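Local coordinates for 231aa long hypothetical protein-L-isoaspartate O-methyltransferase (Sulfolobus tokodaii, PDB 1VBF), which probably methylates L-isoaspartyl residues of damaged proteins, using S-adenosyl-L-methionine as the methyl donor, and so helps in their repair or degradation, at residues B[17-22]-B[88-93]. Numbering follows the deposited sequence.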
# COMPACT_ATOMS: atom_id res chain seq x y z
N ALA B 17 -7.09 -36.10 -24.90
CA ALA B 17 -8.49 -36.36 -24.59
C ALA B 17 -8.65 -37.79 -24.08
O ALA B 17 -9.33 -38.04 -23.08
CB ALA B 17 -9.35 -36.12 -25.85
N GLU B 18 -7.99 -38.72 -24.76
CA GLU B 18 -8.08 -40.12 -24.37
C GLU B 18 -7.34 -40.41 -23.09
O GLU B 18 -7.88 -41.12 -22.23
CB GLU B 18 -7.57 -41.01 -25.50
CG GLU B 18 -8.38 -40.78 -26.73
CD GLU B 18 -7.98 -41.68 -27.85
OE1 GLU B 18 -6.77 -41.77 -28.15
OE2 GLU B 18 -8.91 -42.29 -28.44
N ALA B 19 -6.13 -39.87 -22.95
CA ALA B 19 -5.35 -40.06 -21.73
C ALA B 19 -6.14 -39.48 -20.52
O ALA B 19 -6.27 -40.13 -19.47
CB ALA B 19 -4.01 -39.36 -21.87
N PHE B 20 -6.71 -38.29 -20.70
CA PHE B 20 -7.49 -37.64 -19.65
C PHE B 20 -8.69 -38.48 -19.21
O PHE B 20 -9.03 -38.52 -18.02
CB PHE B 20 -7.99 -36.26 -20.11
CG PHE B 20 -8.75 -35.52 -19.02
CD1 PHE B 20 -8.10 -35.13 -17.84
CD2 PHE B 20 -10.12 -35.31 -19.13
CE1 PHE B 20 -8.81 -34.55 -16.80
CE2 PHE B 20 -10.82 -34.73 -18.09
CZ PHE B 20 -10.17 -34.36 -16.93
N ASN B 21 -9.35 -39.12 -20.17
CA ASN B 21 -10.49 -39.93 -19.83
C ASN B 21 -10.09 -41.19 -19.08
O ASN B 21 -10.73 -41.59 -18.11
CB ASN B 21 -11.28 -40.32 -21.07
CG ASN B 21 -12.73 -40.60 -20.75
OD1 ASN B 21 -13.62 -39.95 -21.28
ND2 ASN B 21 -12.97 -41.55 -19.87
N LYS B 22 -8.99 -41.81 -19.51
CA LYS B 22 -8.49 -43.04 -18.91
C LYS B 22 -7.80 -43.00 -17.52
O LYS B 22 -8.13 -43.80 -16.65
CB LYS B 22 -7.57 -43.72 -19.93
CG LYS B 22 -6.84 -44.92 -19.42
CD LYS B 22 -5.79 -45.36 -20.42
CE LYS B 22 -4.82 -46.37 -19.80
NZ LYS B 22 -3.81 -46.79 -20.81
N ILE B 88 1.10 -37.61 -19.67
CA ILE B 88 2.07 -37.42 -20.73
C ILE B 88 2.62 -38.78 -21.19
O ILE B 88 2.72 -39.08 -22.39
CB ILE B 88 3.23 -36.52 -20.24
CG1 ILE B 88 2.67 -35.17 -19.78
CG2 ILE B 88 4.27 -36.30 -21.37
CD1 ILE B 88 3.70 -34.26 -19.18
N ALA B 89 2.97 -39.61 -20.21
CA ALA B 89 3.49 -40.95 -20.47
C ALA B 89 2.54 -41.74 -21.39
O ALA B 89 2.98 -42.50 -22.25
CB ALA B 89 3.68 -41.67 -19.16
N GLU B 90 1.24 -41.56 -21.19
CA GLU B 90 0.26 -42.24 -22.02
C GLU B 90 0.37 -41.86 -23.50
O GLU B 90 0.19 -42.69 -24.37
CB GLU B 90 -1.14 -41.88 -21.54
CG GLU B 90 -1.50 -42.38 -20.16
CD GLU B 90 -1.95 -43.83 -20.14
OE1 GLU B 90 -2.45 -44.32 -21.19
OE2 GLU B 90 -1.84 -44.48 -19.08
N ILE B 91 0.71 -40.61 -23.78
CA ILE B 91 0.75 -40.15 -25.15
C ILE B 91 2.10 -40.28 -25.81
O ILE B 91 2.23 -40.72 -26.96
CB ILE B 91 0.37 -38.63 -25.20
CG1 ILE B 91 -0.99 -38.41 -24.56
CG2 ILE B 91 0.48 -38.07 -26.65
CD1 ILE B 91 -1.25 -36.96 -24.23
N VAL B 92 3.10 -39.86 -25.06
CA VAL B 92 4.46 -39.78 -25.54
C VAL B 92 5.33 -41.06 -25.49
O VAL B 92 4.99 -42.04 -24.84
CB VAL B 92 5.12 -38.59 -24.80
CG1 VAL B 92 6.37 -39.03 -24.05
CG2 VAL B 92 5.41 -37.47 -25.79
N ASP B 93 6.45 -41.03 -26.21
CA ASP B 93 7.35 -42.17 -26.20
C ASP B 93 7.99 -42.26 -24.82
O ASP B 93 7.70 -43.18 -24.05
CB ASP B 93 8.44 -42.03 -27.26
CG ASP B 93 9.39 -43.20 -27.25
OD1 ASP B 93 10.48 -43.14 -27.86
OD2 ASP B 93 9.04 -44.22 -26.61
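Lys22 leaves its helix with CG anti to the backbone N (chi1 173°) and stays extended to its amine, whereas the Glu90 chain folds at chi2 (-82°); one straight arm and one bent one thus bring opposite charges together. NZ donates to Glu90 OE1 on its syn lone pair, the side facing OE2, in a salt bridge of 2.8 Å; OE2 itself lies 3.5 Å from the same NZ. The lysine's CE also runs close by the carboxylate, 3.4 Å from OE1. Tyr115 OH holds the other oxygen, OE2, so that the carboxylate, gripped at both oxygens, is probably limited in its rotation; Tyr114 OH is a further partner of Lys22 NZ. Beside the salt bridge, the helices come close through a small residue: Ala19 CB meets Glu90 CB at 3.8 Å and Ile91 CG1 at 4.2 Å. With an alanine in place of Glu90, the Lys22 ammonium would probably lose its anionic mate and Tyr115 OH its carboxylate partner. The pair joins helix 14-22, in the N-terminal part, to helix 83-91 in the Rossmann-like methyltransferase fold; Phe20 packs on helix 56-65, while Ile88 reaches both that helix and strand 73-77 of the central sheet.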